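Local atomic coordinates of cytochrome P450 268A2 Cyp268A2 (Mycobacterium marinum, PDB entry 6BLD), a protein that belongs to the cytochrome P450 family of haem proteins, with a mostly helical fold that encloses the haem and a ligand pocket beside it. Residues 143-148 / 391-396; 152-157 / 410-415; 191-196 / 403-408. All blocks are in the same frame, centred on the assembly; numbering follows the deposited sequence.

Contact 1. Residues 143-148 / 391-396; sequences ELRMAG and VQLPDI
Leu393 pushes its forked end between Leu144 and Arg145, one methyl to each. Leu393 CD2 lies against the aliphatic stem of Arg145, closest at CG (3.5 Å) and a little farther from CB and CD, and the two side chains slant across one another. The other branch, Leu393 CD1, meets Leu144 CD2 at 3.9 Å, again at an oblique angle. Leu144 can present that methyl because its CG stands anti to the backbone N (chi1 168°), and the same CD2 also faces Ile396 CD1 at 4.3 Å, a looser approach. These pairs join the C-terminal turn of helix 123-147 to the point where helix 375-392 ends: Leu393 is the first residue to leave helical geometry, and a type I beta turn from Leu393 to Ile396, closed by Ile396 N to Leu393 O at 3.3 Å, redirects the chain toward strand 397-398 of this P450 fold. Leu389 and Phe419 pack around the same apolar cluster. At the more exposed edge the Arg145 chain bends at chi3 (83°) and crosses Gln392 at about a right angle, its guanidinium plane turned 39° from the amide. Arg145 NH1 stays 3.6 Å from Gln392 OE1, with no hydrogen bond between them. Each polar end is held by helix 123-147 instead: Arg145 NH1 forms a salt bridge with Asp142, and Gln392 NE2 donates to the carbonyl of Lys138.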
ATOM      1  N   GLU A 143      23.082   7.882   8.996  1.00 46.08           N
ATOM      2  CA  GLU A 143      22.951   7.112  10.230  1.00 47.40           C
ATOM      3  C   GLU A 143      23.032   5.614   9.966  1.00 46.84           C
ATOM      4  O   GLU A 143      23.533   4.865  10.811  1.00 47.54           O
ATOM      5  CB  GLU A 143      21.638   7.458  10.931  1.00 48.15           C
ATOM      6  CG  GLU A 143      21.591   8.864  11.507  1.00 49.72           C
ATOM      7  CD  GLU A 143      20.175   9.395  11.623  1.00 50.06           C
ATOM      8  OE1 GLU A 143      19.968  10.600  11.367  1.00 50.80           O
ATOM      9  OE2 GLU A 143      19.269   8.608  11.972  1.00 49.73           O
ATOM     10  N   LEU A 144      22.543   5.162   8.810  1.00 45.71           N
ATOM     11  CA  LEU A 144      22.684   3.756   8.448  1.00 45.70           C
ATOM     12  C   LEU A 144      24.150   3.386   8.262  1.00 48.92           C
ATOM     13  O   LEU A 144      24.584   2.305   8.678  1.00 50.01           O
ATOM     14  CB  LEU A 144      21.892   3.461   7.173  1.00 43.54           C
ATOM     15  CG  LEU A 144      22.164   2.116   6.495  1.00 42.78           C
ATOM     16  CD1 LEU A 144      21.597   0.975   7.321  1.00 42.38           C
ATOM     17  CD2 LEU A 144      21.599   2.092   5.083  1.00 41.76           C
ATOM     18  N   ARG A 145      24.927   4.274   7.637  1.00 50.18           N
ATOM     19  CA  ARG A 145      26.346   4.008   7.435  1.00 51.72           C
ATOM     20  C   ARG A 145      27.080   3.875   8.762  1.00 53.84           C
ATOM     21  O   ARG A 145      27.928   2.990   8.924  1.00 53.46           O
ATOM     22  CB  ARG A 145      26.970   5.117   6.589  1.00 51.26           C
ATOM     23  CG  ARG A 145      28.383   4.821   6.125  1.00 51.82           C
ATOM     24  CD  ARG A 145      29.038   6.061   5.543  1.00 52.60           C
ATOM     25  NE  ARG A 145      29.601   6.909   6.587  1.00 54.15           N
ATOM     26  CZ  ARG A 145      28.976   7.948   7.126  1.00 54.45           C
ATOM     27  NH1 ARG A 145      27.758   8.281   6.719  1.00 53.42           N
ATOM     28  NH2 ARG A 145      29.571   8.658   8.076  1.00 55.60           N
ATOM     29  N   MET A 146      26.773   4.750   9.722  1.00 56.09           N
ATOM     30  CA  MET A 146      27.388   4.655  11.041  1.00 57.34           C
ATOM     31  C   MET A 146      26.967   3.395  11.785  1.00 56.57           C
ATOM     32  O   MET A 146      27.699   2.939  12.668  1.00 57.95           O
ATOM     33  CB  MET A 146      27.045   5.892  11.870  1.00 58.34           C
ATOM     34  CG  MET A 146      27.329   7.208  11.164  1.00 59.54           C
ATOM     35  SD  MET A 146      27.201   8.634  12.260  1.00 61.37           S
ATOM     36  CE  MET A 146      25.833   8.141  13.306  1.00 60.66           C
ATOM     37  N   ALA A 147      25.806   2.827  11.450  1.00 53.73           N
ATOM     38  CA  ALA A 147      25.391   1.576  12.077  1.00 52.25           C
ATOM     39  C   ALA A 147      26.256   0.408  11.624  1.00 50.95           C
ATOM     40  O   ALA A 147      26.384  -0.585  12.350  1.00 51.43           O
ATOM     41  CB  ALA A 147      23.919   1.298  11.773  1.00 51.66           C
ATOM     42  N   GLY A 148      26.852   0.505  10.438  1.00 49.09           N
ATOM     43  CA  GLY A 148      27.728  -0.528   9.932  1.00 47.96           C
ATOM     44  C   GLY A 148      26.987  -1.613   9.169  1.00 45.12           C
ATOM     45  O   GLY A 148      25.760  -1.730   9.207  1.00 43.81           O
ATOM     46  N   VAL A 391      24.761   7.679  -3.295  1.00 46.01           N
ATOM     47  CA  VAL A 391      25.736   8.725  -3.003  1.00 47.28           C
ATOM     48  C   VAL A 391      26.651   8.295  -1.862  1.00 47.76           C
ATOM     49  O   VAL A 391      27.877   8.429  -1.944  1.00 49.01           O
ATOM     50  CB  VAL A 391      25.021  10.052  -2.685  1.00 47.38           C
ATOM     51  CG1 VAL A 391      25.883  10.929  -1.782  1.00 48.48           C
ATOM     52  CG2 VAL A 391      24.674  10.789  -3.968  1.00 47.44           C
ATOM     53  N   GLN A 392      26.073   7.754  -0.791  1.00 45.42           N
ATOM     54  CA  GLN A 392      26.827   7.480   0.426  1.00 45.04           C
ATOM     55  C   GLN A 392      27.358   6.052   0.490  1.00 45.17           C
ATOM     56  O   GLN A 392      28.493   5.836   0.931  1.00 46.60           O
ATOM     57  CB  GLN A 392      25.956   7.764   1.653  1.00 44.03           C
ATOM     58  CG  GLN A 392      25.321   9.146   1.651  1.00 43.62           C
ATOM     59  CD  GLN A 392      24.958   9.621   3.044  1.00 43.26           C
ATOM     60  OE1 GLN A 392      25.579   9.223   4.029  1.00 43.48           O
ATOM     61  NE2 GLN A 392      23.946  10.475   3.134  1.00 42.74           N
ATOM     62  N   LEU A 393      26.563   5.067   0.063  1.00 43.64           N
ATOM     63  CA  LEU A 393      26.912   3.652   0.179  1.00 42.64           C
ATOM     64  C   LEU A 393      26.873   3.002  -1.198  1.00 41.85           C
ATOM     65  O   LEU A 393      25.940   2.249  -1.516  1.00 40.88           O
ATOM     66  CB  LEU A 393      25.976   2.936   1.151  1.00 40.94           C
ATOM     67  CG  LEU A 393      26.027   3.533   2.558  1.00 40.64           C
ATOM     68  CD1 LEU A 393      25.162   2.757   3.538  1.00 39.65           C
ATOM     69  CD2 LEU A 393      27.471   3.571   3.021  1.00 41.76           C
ATOM     70  N   PRO A 394      27.889   3.244  -2.033  1.00 41.88           N
ATOM     71  CA  PRO A 394      27.854   2.712  -3.406  1.00 41.43           C
ATOM     72  C   PRO A 394      27.896   1.197  -3.482  1.00 41.55           C
ATOM     73  O   PRO A 394      27.480   0.640  -4.505  1.00 41.57           O
ATOM     74  CB  PRO A 394      29.098   3.336  -4.061  1.00 42.14           C
ATOM     75  CG  PRO A 394      29.485   4.480  -3.180  1.00 42.65           C
ATOM     76  CD  PRO A 394      29.088   4.063  -1.794  1.00 42.58           C
ATOM     77  N   ASP A 395      28.369   0.508  -2.442  1.00 42.23           N
ATOM     78  CA  ASP A 395      28.498  -0.944  -2.463  1.00 42.81           C
ATOM     79  C   ASP A 395      27.444  -1.639  -1.609  1.00 41.98           C
ATOM     80  O   ASP A 395      27.654  -2.779  -1.182  1.00 42.45           O
ATOM     81  CB  ASP A 395      29.899  -1.355  -2.007  1.00 44.82           C
ATOM     82  CG  ASP A 395      30.984  -0.460  -2.572  1.00 46.54           C
ATOM     83  OD1 ASP A 395      30.934  -0.151  -3.781  1.00 46.65           O
ATOM     84  OD2 ASP A 395      31.887  -0.063  -1.806  1.00 47.77           O
ATOM     85  N   ILE A 396      26.309  -0.983  -1.354  1.00 40.99           N
ATOM     86  CA  ILE A 396      25.285  -1.577  -0.503  1.00 39.99           C
ATOM     87  C   ILE A 396      24.626  -2.745  -1.224  1.00 39.21           C
ATOM     88  O   ILE A 396      24.391  -2.703  -2.440  1.00 38.87           O
ATOM     89  CB  ILE A 396      24.251  -0.520  -0.073  1.00 39.18           C
ATOM     90  CG1 ILE A 396      23.292  -1.106   0.967  1.00 38.28           C
ATOM     91  CG2 ILE A 396      23.481   0.018  -1.271  1.00 38.60           C
ATOM     92  CD1 ILE A 396      22.251  -0.129   1.461  1.00 37.35           C
TER

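Contact 2. Residues 152-157 / 410-415; sequences DFVEHC and HAIRSM
Two short hydrogen bonds join Met415 to Asp152 and Phe153. Met415 N donates to Asp152 OD1 at 2.8 Å in an almost straight line (177°), and Phe153 N returns a bond of 2.7 Å to Met415 O. Around these two bonds the packing is close. Met415 runs beside Phe153, pointing the same way, and a bend at chi3 (70°) brings its CE to 3.6 Å from ring atom CD2. Val154 sets CG2 over Ser414 CA and against Ile412 CG2, while its CG1 rests 3.7 Å from Arg413 O. Toward the more open side, water replaces direct contact: one molecule donates to both Asp152 OD2, at 2.6 Å, and Arg413 O. The Arg413 guanidinium is engaged elsewhere, in a salt bridge with Asp185. The Asp152 carboxylate has a second task within its own segment, since OD2 accepts from Glu155 N, which approaches from above the carboxylate plane, and OD1 takes a weak bond from Val154 N. These capping bonds identify Asp152 as the N-cap of helix 153-158, here tied by the same carboxylate to strand 411-418 of the antiparallel sheet in the P450 fold.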
ATOM      1  N   ASP A 152      19.964  -4.441  10.107  1.00 32.23           N
ATOM      2  CA  ASP A 152      18.678  -4.624   9.444  1.00 30.03           C
ATOM      3  C   ASP A 152      18.338  -3.391   8.614  1.00 28.33           C
ATOM      4  O   ASP A 152      18.234  -2.281   9.148  1.00 28.35           O
ATOM      5  CB  ASP A 152      17.586  -4.896  10.475  1.00 29.61           C
ATOM      6  CG  ASP A 152      16.200  -4.946   9.859  1.00 28.73           C
ATOM      7  OD1 ASP A 152      16.065  -5.477   8.736  1.00 28.44           O
ATOM      8  OD2 ASP A 152      15.245  -4.457  10.498  1.00 28.54           O
ATOM      9  N   PHE A 153      18.160  -3.590   7.307  1.00 27.07           N
ATOM     10  CA  PHE A 153      17.858  -2.476   6.415  1.00 26.57           C
ATOM     11  C   PHE A 153      16.451  -1.933   6.638  1.00 25.85           C
ATOM     12  O   PHE A 153      16.201  -0.748   6.393  1.00 25.61           O
ATOM     13  CB  PHE A 153      18.035  -2.913   4.961  1.00 26.12           C
ATOM     14  CG  PHE A 153      17.761  -1.829   3.959  1.00 25.43           C
ATOM     15  CD1 PHE A 153      18.666  -0.799   3.767  1.00 26.21           C
ATOM     16  CD2 PHE A 153      16.602  -1.847   3.199  1.00 24.49           C
ATOM     17  CE1 PHE A 153      18.419   0.196   2.839  1.00 25.89           C
ATOM     18  CE2 PHE A 153      16.348  -0.854   2.271  1.00 24.31           C
ATOM     19  CZ  PHE A 153      17.259   0.169   2.092  1.00 24.96           C
ATOM     20  N   VAL A 154      15.526  -2.776   7.100  1.00 25.93           N
ATOM     21  CA  VAL A 154      14.145  -2.337   7.276  1.00 26.10           C
ATOM     22  C   VAL A 154      14.044  -1.330   8.415  1.00 27.88           C
ATOM     23  O   VAL A 154      13.461  -0.250   8.262  1.00 27.02           O
ATOM     24  CB  VAL A 154      13.222  -3.546   7.511  1.00 25.39           C
ATOM     25  CG1 VAL A 154      11.808  -3.078   7.826  1.00 24.63           C
ATOM     26  CG2 VAL A 154      13.229  -4.465   6.299  1.00 25.07           C
ATOM     27  N   GLU A 155      14.615  -1.664   9.573  1.00 30.26           N
ATOM     28  CA  GLU A 155      14.482  -0.802  10.741  1.00 31.92           C
ATOM     29  C   GLU A 155      15.366   0.435  10.656  1.00 32.46           C
ATOM     30  O   GLU A 155      14.988   1.496  11.164  1.00 32.66           O
ATOM     31  CB  GLU A 155      14.805  -1.587  12.013  1.00 34.10           C
ATOM     32  CG  GLU A 155      14.160  -1.027  13.271  1.00 35.92           C
ATOM     33  CD  GLU A 155      12.666  -1.294  13.332  1.00 36.91           C
ATOM     34  OE1 GLU A 155      12.173  -2.133  12.547  1.00 37.16           O
ATOM     35  OE2 GLU A 155      11.983  -0.665  14.168  1.00 37.79           O
ATOM     36  N   HIS A 156      16.531   0.329  10.021  1.00 32.15           N
ATOM     37  CA  HIS A 156      17.496   1.418   9.988  1.00 33.69           C
ATOM     38  C   HIS A 156      17.384   2.293   8.746  1.00 32.52           C
ATOM     39  O   HIS A 156      18.167   3.237   8.603  1.00 33.60           O
ATOM     40  CB  HIS A 156      18.919   0.859  10.095  1.00 36.51           C
ATOM     41  CG  HIS A 156      19.282   0.398  11.471  1.00 39.24           C
ATOM     42  ND1 HIS A 156      18.603  -0.611  12.120  1.00 39.53           N
ATOM     43  CD2 HIS A 156      20.248   0.811  12.325  1.00 40.87           C
ATOM     44  CE1 HIS A 156      19.137  -0.801  13.314  1.00 40.55           C
ATOM     45  NE2 HIS A 156      20.137   0.049  13.462  1.00 41.26           N
ATOM     46  N   CYS A 157      16.437   2.016   7.849  1.00 30.43           N
ATOM     47  CA  CYS A 157      16.335   2.806   6.628  1.00 29.52           C
ATOM     48  C   CYS A 157      14.936   2.774   6.022  1.00 27.73           C
ATOM     49  O   CYS A 157      14.315   3.825   5.834  1.00 27.73           O
ATOM     50  CB  CYS A 157      17.355   2.320   5.597  1.00 30.06           C
ATOM     51  SG  CYS A 157      17.369   3.278   4.064  1.00 30.01           S
ATOM     52  N   HIS A 410       2.501  -6.840   0.400  1.00 15.77           N
ATOM     53  CA  HIS A 410       3.725  -7.579   0.090  1.00 16.64           C
ATOM     54  C   HIS A 410       4.851  -6.948   0.899  1.00 17.27           C
ATOM     55  O   HIS A 410       5.465  -5.962   0.489  1.00 17.31           O
ATOM     56  CB  HIS A 410       4.009  -7.535  -1.407  1.00 17.02           C
ATOM     57  CG  HIS A 410       5.142  -8.413  -1.842  1.00 18.12           C
ATOM     58  ND1 HIS A 410       5.958  -8.097  -2.907  1.00 18.52           N
ATOM     59  CD2 HIS A 410       5.587  -9.599  -1.366  1.00 18.60           C
ATOM     60  CE1 HIS A 410       6.860  -9.048  -3.065  1.00 18.96           C
ATOM     61  NE2 HIS A 410       6.658  -9.972  -2.142  1.00 19.13           N
ATOM     62  N   ALA A 411       5.127  -7.517   2.069  1.00 17.93           N
ATOM     63  CA  ALA A 411       5.974  -6.870   3.057  1.00 18.44           C
ATOM     64  C   ALA A 411       7.205  -7.706   3.373  1.00 19.12           C
ATOM     65  O   ALA A 411       7.185  -8.939   3.292  1.00 19.12           O
ATOM     66  CB  ALA A 411       5.197  -6.599   4.351  1.00 18.24           C
ATOM     67  N   ILE A 412       8.280  -7.015   3.743  1.00 19.80           N
ATOM     68  CA  ILE A 412       9.508  -7.635   4.224  1.00 20.30           C
ATOM     69  C   ILE A 412       9.653  -7.278   5.697  1.00 20.60           C
ATOM     70  O   ILE A 412       9.788  -6.098   6.047  1.00 20.46           O
ATOM     71  CB  ILE A 412      10.733  -7.177   3.419  1.00 21.17           C
ATOM     72  CG1 ILE A 412      10.680  -7.734   1.994  1.00 21.41           C
ATOM     73  CG2 ILE A 412      12.014  -7.607   4.111  1.00 22.01           C
ATOM     74  CD1 ILE A 412      11.775  -7.204   1.088  1.00 21.90           C
ATOM     75  N   ARG A 413       9.614  -8.294   6.561  1.00 21.02           N
ATOM     76  CA  ARG A 413       9.724  -8.051   7.996  1.00 21.78           C
ATOM     77  C   ARG A 413      11.104  -7.512   8.358  1.00 22.01           C
ATOM     78  O   ARG A 413      11.223  -6.486   9.038  1.00 22.37           O
ATOM     79  CB  ARG A 413       9.427  -9.337   8.770  1.00 22.84           C
ATOM     80  CG  ARG A 413       9.607  -9.220  10.277  1.00 24.22           C
ATOM     81  CD  ARG A 413       8.727  -8.126  10.862  1.00 25.06           C
ATOM     82  NE  ARG A 413       7.317  -8.329  10.542  1.00 25.45           N
ATOM     83  CZ  ARG A 413       6.421  -7.350  10.470  1.00 25.44           C
ATOM     84  NH1 ARG A 413       6.788  -6.096  10.695  1.00 25.78           N
ATOM     85  NH2 ARG A 413       5.159  -7.624  10.171  1.00 24.66           N
ATOM     86  N   SER A 414      12.155  -8.192   7.912  1.00 22.24           N
ATOM     87  CA  SER A 414      13.518  -7.757   8.170  1.00 22.80           C
ATOM     88  C   SER A 414      14.404  -8.224   7.027  1.00 23.28           C
ATOM     89  O   SER A 414      14.076  -9.170   6.306  1.00 23.13           O
ATOM     90  CB  SER A 414      14.038  -8.290   9.511  1.00 23.68           C
ATOM     91  OG  SER A 414      14.035  -9.705   9.526  1.00 24.23           O
ATOM     92  N   MET A 415      15.537  -7.548   6.872  1.00 23.93           N
ATOM     93  CA  MET A 415      16.462  -7.840   5.787  1.00 24.63           C
ATOM     94  C   MET A 415      17.808  -7.187   6.069  1.00 25.57           C
ATOM     95  O   MET A 415      17.915  -5.955   6.060  1.00 25.19           O
ATOM     96  CB  MET A 415      15.897  -7.348   4.452  1.00 23.89           C
ATOM     97  CG  MET A 415      16.813  -7.567   3.262  1.00 24.46           C
ATOM     98  SD  MET A 415      16.060  -7.001   1.721  1.00 23.75           S
ATOM     99  CE  MET A 415      16.075  -5.228   1.964  1.00 23.39           C
TER
HETATM  100  O   HOH W   1      12.881  -5.283  11.108  1.00 29.14           O

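Contact 3. Residues 191-196 / 403-408; sequences ADPRYL and YVPGNF
Asp192 lies across Val404 and Pro405 and contacts them along its whole side chain. Asp192 CB starts 3.7 Å from Val404 CG1, with the two side chains crossing at about a right angle. CG, anti to the backbone N (chi1 -172°), faces both Val404 CG1 and Pro405 CD, and the carboxylate then divides its oxygens. OD1 sits 3.6 Å from Pro405 CD, accepts a weak capping bond from Arg194 N, which makes Asp192 the N-cap of helix 193-196, and receives a water that also reaches Tyr403 O through a weak bond. Asp192 OD2 lies against both methyls of Val404, 3.6 Å from CG1, and its charge is answered by a salt bridge to Arg413. No direct hydrogen bond links 191-196 with 403-408, so the remainder of the interface is packing and water. Pro405 CG meets Ala191 O at 3.4 Å and, at a neighbouring angle, Pro193 CD at 3.8 Å. A second water bridges the backbones, accepting from Ala191 N at 2.9 Å and donating to Pro405 O, and Ala191 CB stands 4.0 Å from Gly406 CA. Farther along this loop Phe408 lines the pocket of the bound (3E,5E)-6,10-dimethylundeca-3,5,9-trien-2-one. The short helix 193-196 thus meets the chain just as it leaves strand 402-404, whose neighbour in the antiparallel sheet is strand 411-418, and helix 19-23 borders the contact through Arg19 and Ala23.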
ATOM      1  N   ALA A 191      -1.619 -11.420   9.866  1.00 23.05           N
ATOM      2  CA  ALA A 191      -1.394 -12.811   9.500  1.00 24.25           C
ATOM      3  C   ALA A 191       0.056 -13.235   9.689  1.00 25.91           C
ATOM      4  O   ALA A 191       0.447 -14.304   9.210  1.00 26.86           O
ATOM      5  CB  ALA A 191      -1.828 -13.054   8.052  1.00 23.65           C
ATOM      6  N   ASP A 192       0.859 -12.426  10.382  1.00 26.31           N
ATOM      7  CA  ASP A 192       2.277 -12.700  10.565  1.00 28.06           C
ATOM      8  C   ASP A 192       2.507 -13.303  11.942  1.00 31.23           C
ATOM      9  O   ASP A 192       2.436 -12.574  12.944  1.00 31.18           O
ATOM     10  CB  ASP A 192       3.091 -11.416  10.401  1.00 27.65           C
ATOM     11  CG  ASP A 192       4.589 -11.663  10.393  1.00 28.83           C
ATOM     12  OD1 ASP A 192       5.012 -12.836  10.469  1.00 29.47           O
ATOM     13  OD2 ASP A 192       5.349 -10.674  10.307  1.00 29.03           O
ATOM     14  N   PRO A 193       2.781 -14.606  12.051  1.00 34.45           N
ATOM     15  CA  PRO A 193       3.089 -15.178  13.372  1.00 37.54           C
ATOM     16  C   PRO A 193       4.343 -14.596  13.995  1.00 40.61           C
ATOM     17  O   PRO A 193       4.438 -14.526  15.227  1.00 40.91           O
ATOM     18  CB  PRO A 193       3.247 -16.678  13.079  1.00 37.58           C
ATOM     19  CG  PRO A 193       2.554 -16.895  11.768  1.00 36.57           C
ATOM     20  CD  PRO A 193       2.759 -15.631  10.995  1.00 35.11           C
ATOM     21  N   ARG A 194       5.313 -14.176  13.179  1.00 43.12           N
ATOM     22  CA  ARG A 194       6.506 -13.528  13.711  1.00 44.64           C
ATOM     23  C   ARG A 194       6.199 -12.166  14.317  1.00 43.82           C
ATOM     24  O   ARG A 194       6.978 -11.682  15.145  1.00 45.08           O
ATOM     25  CB  ARG A 194       7.564 -13.384  12.615  1.00 45.89           C
ATOM     26  CG  ARG A 194       8.754 -14.315  12.775  1.00 48.27           C
ATOM     27  CD  ARG A 194       9.713 -14.189  11.601  1.00 49.31           C
ATOM     28  NE  ARG A 194      10.432 -15.434  11.342  1.00 51.70           N
ATOM     29  CZ  ARG A 194       9.917 -16.474  10.694  1.00 53.31           C
ATOM     30  NH1 ARG A 194       8.673 -16.423  10.234  1.00 53.13           N
ATOM     31  NH2 ARG A 194      10.643 -17.567  10.504  1.00 54.78           N
ATOM     32  N   TYR A 195       5.091 -11.538  13.923  1.00 38.54           N
ATOM     33  CA  TYR A 195       4.699 -10.268  14.521  1.00 34.43           C
ATOM     34  C   TYR A 195       3.756 -10.451  15.704  1.00 31.54           C
ATOM     35  O   TYR A 195       3.925  -9.792  16.734  1.00 31.89           O
ATOM     36  CB  TYR A 195       4.037  -9.363  13.479  1.00 33.70           C
ATOM     37  CG  TYR A 195       3.859  -7.951  13.983  1.00 34.23           C
ATOM     38  CD1 TYR A 195       4.905  -7.042  13.927  1.00 34.89           C
ATOM     39  CD2 TYR A 195       2.658  -7.537  14.545  1.00 34.24           C
ATOM     40  CE1 TYR A 195       4.758  -5.756  14.398  1.00 35.14           C
ATOM     41  CE2 TYR A 195       2.502  -6.250  15.022  1.00 34.47           C
ATOM     42  CZ  TYR A 195       3.557  -5.364  14.944  1.00 34.93           C
ATOM     43  OH  TYR A 195       3.420  -4.080  15.415  1.00 35.26           O
ATOM     44  N   LEU A 196       2.760 -11.331  15.571  1.00 28.72           N
ATOM     45  CA  LEU A 196       1.826 -11.557  16.667  1.00 26.77           C
ATOM     46  C   LEU A 196       2.523 -12.193  17.864  1.00 26.39           C
ATOM     47  O   LEU A 196       2.249 -11.827  19.013  1.00 25.94           O
ATOM     48  CB  LEU A 196       0.664 -12.430  16.195  1.00 26.00           C
ATOM     49  CG  LEU A 196      -0.201 -11.861  15.069  1.00 24.82           C
ATOM     50  CD1 LEU A 196      -1.352 -12.805  14.752  1.00 24.80           C
ATOM     51  CD2 LEU A 196      -0.725 -10.482  15.440  1.00 24.29           C
ATOM     52  N   TYR A 403       9.985 -12.351   4.411  1.00 28.70           N
ATOM     53  CA  TYR A 403       8.720 -11.855   3.890  1.00 28.20           C
ATOM     54  C   TYR A 403       7.591 -12.104   4.880  1.00 26.73           C
ATOM     55  O   TYR A 403       7.565 -13.123   5.577  1.00 27.45           O
ATOM     56  CB  TYR A 403       8.405 -12.515   2.547  1.00 29.95           C
ATOM     57  CG  TYR A 403       9.339 -12.088   1.438  1.00 31.33           C
ATOM     58  CD1 TYR A 403       9.147 -10.888   0.767  1.00 31.45           C
ATOM     59  CD2 TYR A 403      10.417 -12.882   1.067  1.00 32.80           C
ATOM     60  CE1 TYR A 403      10.000 -10.492  -0.246  1.00 32.64           C
ATOM     61  CE2 TYR A 403      11.275 -12.493   0.056  1.00 33.79           C
ATOM     62  CZ  TYR A 403      11.062 -11.297  -0.597  1.00 33.80           C
ATOM     63  OH  TYR A 403      11.913 -10.905  -1.605  1.00 34.80           O
ATOM     64  N   VAL A 404       6.656 -11.161   4.938  1.00 24.47           N
ATOM     65  CA  VAL A 404       5.546 -11.209   5.883  1.00 23.22           C
ATOM     66  C   VAL A 404       4.400 -11.980   5.232  1.00 21.94           C
ATOM     67  O   VAL A 404       3.952 -11.588   4.143  1.00 21.39           O
ATOM     68  CB  VAL A 404       5.094  -9.801   6.288  1.00 23.74           C
ATOM     69  CG1 VAL A 404       3.820  -9.866   7.117  1.00 23.86           C
ATOM     70  CG2 VAL A 404       6.200  -9.082   7.047  1.00 24.60           C
ATOM     71  N   PRO A 405       3.909 -13.056   5.844  1.00 21.26           N
ATOM     72  CA  PRO A 405       2.741 -13.747   5.284  1.00 20.16           C
ATOM     73  C   PRO A 405       1.487 -12.898   5.414  1.00 18.30           C
ATOM     74  O   PRO A 405       1.289 -12.193   6.408  1.00 17.35           O
ATOM     75  CB  PRO A 405       2.645 -15.026   6.123  1.00 21.17           C
ATOM     76  CG  PRO A 405       3.333 -14.691   7.403  1.00 21.96           C
ATOM     77  CD  PRO A 405       4.430 -13.727   7.047  1.00 21.70           C
ATOM     78  N   GLY A 406       0.641 -12.968   4.400  1.00 17.40           N
ATOM     79  CA  GLY A 406      -0.578 -12.185   4.383  1.00 16.05           C
ATOM     80  C   GLY A 406      -1.103 -12.027   2.977  1.00 14.89           C
ATOM     81  O   GLY A 406      -0.437 -12.352   1.994  1.00 15.55           O
ATOM     82  N   ASN A 407      -2.328 -11.506   2.899  1.00 14.01           N
ATOM     83  CA  ASN A 407      -3.044 -11.370   1.637  1.00 13.70           C
ATOM     84  C   ASN A 407      -3.306  -9.917   1.257  1.00 13.51           C
ATOM     85  O   ASN A 407      -4.077  -9.662   0.325  1.00 13.73           O
ATOM     86  CB  ASN A 407      -4.371 -12.138   1.696  1.00 13.65           C
ATOM     87  CG  ASN A 407      -5.236 -11.732   2.883  1.00 14.07           C
ATOM     88  OD1 ASN A 407      -5.488 -10.547   3.111  1.00 13.87           O
ATOM     89  ND2 ASN A 407      -5.704 -12.720   3.638  1.00 13.75           N
ATOM     90  N   PHE A 408      -2.693  -8.958   1.951  1.00 13.37           N
ATOM     91  CA  PHE A 408      -2.936  -7.544   1.686  1.00 13.14           C
ATOM     92  C   PHE A 408      -1.676  -6.827   1.222  1.00 12.91           C
ATOM     93  O   PHE A 408      -1.673  -6.242   0.134  1.00 13.03           O
ATOM     94  CB  PHE A 408      -3.517  -6.868   2.936  1.00 12.44           C
ATOM     95  CG  PHE A 408      -3.891  -5.422   2.734  1.00 12.85           C
ATOM     96  CD1 PHE A 408      -4.320  -4.963   1.498  1.00 12.44           C
ATOM     97  CD2 PHE A 408      -3.815  -4.521   3.786  1.00 13.32           C
ATOM     98  CE1 PHE A 408      -4.661  -3.635   1.313  1.00 12.54           C
ATOM     99  CE2 PHE A 408      -4.159  -3.191   3.609  1.00 13.18           C
ATOM    100  CZ  PHE A 408      -4.582  -2.747   2.369  1.00 12.78           C
TER
HETATM  101  O   HOH W   2      -0.120 -10.183   7.691  1.00 29.09           O
HETATM  102  O   HOH W   3       7.493 -13.031   9.065  1.00 36.81           O

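The first segments follow one another along the chain as 143-148, 152-157 and 191-196, and their partners come back as 391-396, 403-408 and 410-415, so contact 3 falls within the span of contact 2 while contact 1 alternates with both. Contacts 1 and 2 have centres 15 Å apart and touch where His156 packs on Leu144 and Ala147, and Phe153 on Ile396. Contacts 2 and 3, 13 Å apart, share the sheet containing strands 402-404 and 411-418, where Ala411 O and Val404 N form a probable hydrogen bond. Contacts 1 and 3 do not touch, with centres 29 Å apart. Together they join the C-terminal part of the chain to three earlier helices.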